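Local structure of ribokinase (Cryptococcus neoformans var. grubii serotype A, 6CW5) at residues Val17-Leu29 against Ser41-Ala53. The protein probably phosphorylates D-ribose at O-5 with ATP and a divalent metal ion, most likely magnesium, yielding D-ribose 5-phosphate. Sequence-based numbering, arbitrary orientation.
Sequences VRGSVNIDEFFHL and STGLTKRAGGKGA. With GOL (glycerol), chain B.
N22 and D24 project from strand 22-29 beside G49, the last residue of strand 43-49, and G50, the N-cap of helix 51-61, and between them sits a glycerol, probably from the crystallisation liquor. The strands pair antiparallel, 160° between their directions, in the small sheet forming the ribokinase lid over the sugar site. Packing is close at the glycines: G52 CA lies 4.2 Å from G19 CA, and G50 CA 3.4 Å from N22 ND2. A53 N donates to S20 O (2.8 Å), and G52 N points almost straight at S20 OG (3.3 Å), which E146 also binds. The D24 carboxylate takes glycerol O2 on OD1 (2.7 Å) and glycerol O1 on OD2, while N22 ND2 donates to O2 in a nearly linear bond (178°). K51 NZ donates to glycerol O3 and is salt-bridged to D281, the predicted proton acceptor. Water 1 ties D24 OD2 to A48 O.

Toward the far end the packing loosens into more exposed side chains. L44 CD1 sits over the centre of one F27 face, 3.8 Å from the ring centroid: chi1 (162°) sets CG anti to the backbone N, and the turn at chi2 carries CD1 over the ring. On the opposite sheet face H28 NE2 meets T45 OG1 in the imidazole plane (3.1 Å). E25 and K46 run side by side, joined by a long salt bridge (OE2 to NZ, 3.8 Å) and water 2, while E25 OE1 pairs with R103. Glycerol thus engages hydroxyl-binding groups of the predicted ribose site, consistent with its mimicking part of the sugar.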
loop_
_atom_site.group_PDB
_atom_site.type_symbol
_atom_site.label_atom_id
_atom_site.label_comp_id
_atom_site.label_asym_id
_atom_site.label_seq_id
_atom_site.Cartn_x
_atom_site.Cartn_y
_atom_site.Cartn_z
ATOM N N VAL A 17 4.519 11.423 10.894
ATOM C CA VAL A 17 5.394 11.249 9.731
ATOM C C VAL A 17 5.360 9.780 9.362
ATOM O O VAL A 17 5.806 8.924 10.132
ATOM C CB VAL A 17 6.835 11.708 10.008
ATOM C CG1 VAL A 17 7.704 11.573 8.732
ATOM C CG2 VAL A 17 6.850 13.150 10.547
ATOM N N ARG A 18 4.827 9.466 8.186
ATOM C CA ARG A 18 4.871 8.102 7.684
ATOM C C ARG A 18 5.982 8.103 6.643
ATOM O O ARG A 18 5.826 8.688 5.562
ATOM C CB ARG A 18 3.534 7.677 7.090
ATOM C CG ARG A 18 3.561 6.339 6.349
ATOM C CD ARG A 18 3.889 5.135 7.235
ATOM N NE ARG A 18 4.002 3.933 6.400
ATOM C CZ ARG A 18 5.150 3.308 6.149
ATOM N NH1 ARG A 18 6.275 3.697 6.748
ATOM N NH2 ARG A 18 5.162 2.264 5.325
ATOM N N GLY A 19 7.127 7.517 6.979
ATOM C CA GLY A 19 8.245 7.682 6.062
ATOM C C GLY A 19 9.462 6.894 6.485
ATOM O O GLY A 19 9.394 5.991 7.312
ATOM N N SER A 20 10.578 7.259 5.896
ATOM C CA SER A 20 11.777 6.430 5.897
ATOM C C SER A 20 12.754 6.830 6.988
ATOM O O SER A 20 12.783 7.979 7.438
ATOM C CB SER A 20 12.463 6.582 4.535
ATOM O OG SER A 20 12.736 7.963 4.306
ATOM N N VAL A 21 13.623 5.872 7.338
ATOM C CA VAL A 21 14.817 6.087 8.143
ATOM C C VAL A 21 15.981 5.504 7.369
ATOM O O VAL A 21 15.921 4.346 6.947
ATOM C CB VAL A 21 14.704 5.408 9.515
ATOM C CG1 VAL A 21 15.978 5.632 10.352
ATOM C CG2 VAL A 21 13.464 5.932 10.236
ATOM N N ASN A 22 17.032 6.303 7.171
ATOM C CA ASN A 22 18.218 5.861 6.452
ATOM C C ASN A 22 19.448 6.048 7.317
ATOM O O ASN A 22 19.547 7.000 8.099
ATOM C CB ASN A 22 18.464 6.658 5.165
ATOM C CG ASN A 22 17.420 6.395 4.101
ATOM O OD1 ASN A 22 16.835 5.324 4.035
ATOM N ND2 ASN A 22 17.230 7.357 3.245
ATOM N N ILE A 23 20.390 5.138 7.150
ATOM C CA ILE A 23 21.770 5.403 7.548
ATOM C C ILE A 23 22.436 5.996 6.314
ATOM O O ILE A 23 22.548 5.323 5.292
ATOM C CB ILE A 23 22.473 4.137 8.036
ATOM C CG1 ILE A 23 21.752 3.631 9.287
ATOM C CG2 ILE A 23 23.955 4.434 8.322
ATOM C CD1 ILE A 23 22.268 2.283 9.802
ATOM N N ASP A 24 22.847 7.268 6.402
ATOM C CA ASP A 24 23.476 7.968 5.293
ATOM C C ASP A 24 24.967 7.687 5.332
ATOM O O ASP A 24 25.605 7.875 6.365
ATOM C CB ASP A 24 23.263 9.479 5.393
ATOM C CG ASP A 24 21.816 9.902 5.096
ATOM O OD1 ASP A 24 20.993 9.040 4.728
ATOM O OD2 ASP A 24 21.545 11.110 5.218
ATOM N N GLU A 25 25.523 7.281 4.200
ATOM C CA GLU A 25 26.963 7.119 4.078
ATOM C C GLU A 25 27.450 8.151 3.077
ATOM O O GLU A 25 27.133 8.055 1.885
ATOM C CB GLU A 25 27.294 5.710 3.632
ATOM C CG GLU A 25 27.041 4.692 4.713
ATOM C CD GLU A 25 27.459 3.313 4.268
ATOM O OE1 GLU A 25 26.822 2.785 3.347
ATOM O OE2 GLU A 25 28.447 2.780 4.817
ATOM N N PHE A 26 28.189 9.152 3.571
ATOM C CA PHE A 26 28.769 10.187 2.721
ATOM C C PHE A 26 30.175 9.761 2.315
ATOM O O PHE A 26 31.084 9.766 3.145
ATOM C CB PHE A 26 28.840 11.523 3.445
ATOM C CG PHE A 26 27.498 12.112 3.741
ATOM C CD1 PHE A 26 26.912 12.998 2.847
ATOM C CD2 PHE A 26 26.819 11.775 4.906
ATOM C CE1 PHE A 26 25.660 13.540 3.112
ATOM C CE2 PHE A 26 25.560 12.318 5.181
ATOM C CZ PHE A 26 24.988 13.196 4.283
ATOM N N PHE A 27 30.348 9.461 1.029
ATOM C CA PHE A 27 31.649 9.173 0.436
ATOM C C PHE A 27 32.196 10.450 -0.198
ATOM O O PHE A 27 31.648 10.947 -1.191
ATOM C CB PHE A 27 31.500 8.059 -0.592
ATOM C CG PHE A 27 31.219 6.723 0.006
ATOM C CD1 PHE A 27 32.256 5.858 0.315
ATOM C CD2 PHE A 27 29.913 6.310 0.237
ATOM C CE1 PHE A 27 31.984 4.599 0.884
ATOM C CE2 PHE A 27 29.631 5.072 0.791
ATOM C CZ PHE A 27 30.655 4.202 1.113
ATOM N N HIS A 28 33.272 10.985 0.366
ATOM C CA HIS A 28 33.836 12.221 -0.158
ATOM C C HIS A 28 34.682 11.932 -1.393
ATOM O O HIS A 28 35.601 11.102 -1.355
ATOM C CB HIS A 28 34.626 12.919 0.949
ATOM C CG HIS A 28 33.802 13.132 2.182
ATOM N ND1 HIS A 28 32.956 14.209 2.335
ATOM C CD2 HIS A 28 33.632 12.360 3.283
ATOM C CE1 HIS A 28 32.325 14.109 3.490
ATOM N NE2 HIS A 28 32.719 12.997 4.086
ATOM N N LEU A 29 34.395 12.640 -2.483
ATOM C CA LEU A 29 34.974 12.327 -3.784
ATOM C C LEU A 29 35.349 13.598 -4.537
ATOM O O LEU A 29 34.754 14.652 -4.306
ATOM C CB LEU A 29 33.963 11.520 -4.612
ATOM C CG LEU A 29 33.794 10.066 -4.171
ATOM C CD1 LEU A 29 32.417 9.583 -4.611
ATOM C CD2 LEU A 29 34.867 9.228 -4.792
ATOM N N SER A 41 37.280 7.133 -2.695
ATOM C CA SER A 41 36.805 8.187 -1.801
ATOM C C SER A 41 37.936 8.635 -0.881
ATOM O O SER A 41 38.848 7.862 -0.559
ATOM C CB SER A 41 35.590 7.710 -0.987
ATOM O OG SER A 41 35.933 6.599 -0.178
ATOM N N THR A 42 37.907 9.916 -0.489
ATOM C CA THR A 42 38.912 10.464 0.421
ATOM C C THR A 42 38.509 10.339 1.881
ATOM O O THR A 42 39.318 10.654 2.757
ATOM C CB THR A 42 39.173 11.941 0.113
ATOM O OG1 THR A 42 37.933 12.658 0.192
ATOM C CG2 THR A 42 39.805 12.099 -1.271
ATOM N N GLY A 43 37.296 9.892 2.146
ATOM C CA GLY A 43 36.770 9.837 3.496
ATOM C C GLY A 43 35.350 9.322 3.415
ATOM O O GLY A 43 34.724 9.343 2.355
ATOM N N LEU A 44 34.871 8.813 4.549
ATOM C CA LEU A 44 33.505 8.308 4.659
ATOM C C LEU A 44 32.953 8.812 5.979
ATOM O O LEU A 44 33.624 8.715 7.011
ATOM C CB LEU A 44 33.468 6.774 4.604
ATOM C CG LEU A 44 32.247 6.016 5.094
ATOM C CD1 LEU A 44 31.033 6.361 4.230
ATOM C CD2 LEU A 44 32.522 4.520 5.060
ATOM N N THR A 45 31.741 9.354 5.937
ATOM C CA THR A 45 31.054 9.853 7.111
ATOM C C THR A 45 29.697 9.170 7.157
ATOM O O THR A 45 28.994 9.165 6.159
ATOM C CB THR A 45 30.869 11.378 7.038
ATOM O OG1 THR A 45 32.142 12.023 6.931
ATOM C CG2 THR A 45 30.156 11.889 8.278
ATOM N N LYS A 46 29.356 8.561 8.293
ATOM C CA LYS A 46 28.041 7.954 8.461
ATOM C C LYS A 46 27.205 8.852 9.355
ATOM O O LYS A 46 27.672 9.284 10.414
ATOM C CB LYS A 46 28.131 6.553 9.074
ATOM C CG LYS A 46 28.606 5.459 8.120
ATOM C CD LYS A 46 28.222 4.067 8.657
ATOM C CE LYS A 46 28.969 2.955 7.918
ATOM N NZ LYS A 46 28.571 1.600 8.390
ATOM N N ARG A 47 25.964 9.120 8.949
ATOM C CA ARG A 47 25.105 9.982 9.748
ATOM C C ARG A 47 23.687 9.445 9.687
ATOM O O ARG A 47 23.315 8.772 8.726
ATOM C CB ARG A 47 25.145 11.436 9.245
ATOM C CG ARG A 47 26.551 12.027 9.156
ATOM C CD ARG A 47 26.547 13.489 9.479
ATOM N NE ARG A 47 27.875 14.091 9.429
ATOM C CZ ARG A 47 28.638 14.294 10.495
ATOM N NH1 ARG A 47 28.207 13.936 11.696
ATOM N NH2 ARG A 47 29.832 14.856 10.360
ATOM N N ALA A 48 22.910 9.726 10.734
ATOM C CA ALA A 48 21.479 9.435 10.678
ATOM C C ALA A 48 20.823 10.278 9.594
ATOM O O ALA A 48 21.135 11.460 9.436
ATOM C CB ALA A 48 20.830 9.723 12.026
ATOM N N GLY A 49 19.916 9.671 8.855
ATOM C CA GLY A 49 19.234 10.358 7.774
ATOM C C GLY A 49 17.881 9.739 7.426
ATOM O O GLY A 49 17.231 9.115 8.269
ATOM N N GLY A 50 17.476 9.918 6.162
ATOM C CA GLY A 50 16.190 9.467 5.657
ATOM C C GLY A 50 15.158 10.585 5.629
ATOM O O GLY A 50 15.100 11.405 6.547
ATOM N N LYS A 51 14.353 10.648 4.564
ATOM C CA LYS A 51 13.339 11.705 4.462
ATOM C C LYS A 51 12.426 11.726 5.693
ATOM O O LYS A 51 12.195 12.788 6.293
ATOM C CB LYS A 51 12.536 11.525 3.173
ATOM C CG LYS A 51 13.278 11.932 1.876
ATOM C CD LYS A 51 13.218 13.418 1.610
ATOM C CE LYS A 51 14.447 13.901 0.793
ATOM N NZ LYS A 51 15.703 13.702 1.643
ATOM N N GLY A 52 11.960 10.565 6.145
ATOM C CA GLY A 52 11.037 10.565 7.274
ATOM C C GLY A 52 11.700 10.995 8.571
ATOM O O GLY A 52 11.193 11.858 9.291
ATOM N N ALA A 53 12.846 10.398 8.897
ATOM C CA ALA A 53 13.515 10.761 10.142
ATOM C C ALA A 53 13.968 12.227 10.149
ATOM O O ALA A 53 13.855 12.917 11.180
ATOM C CB ALA A 53 14.721 9.834 10.365
HETATM C C1 GOL B . 18.613 12.203 3.428
HETATM O O1 GOL B . 19.327 12.144 4.696
HETATM C C2 GOL B . 18.933 10.875 2.703
HETATM O O2 GOL B . 18.734 9.778 3.530
HETATM C C3 GOL B . 18.083 10.808 1.420
HETATM O O3 GOL B . 16.725 10.805 1.852
HETATM O O HOH W 1 22.475 12.521 7.161
HETATM O O HOH W 2 27.039 0.314 5.851
#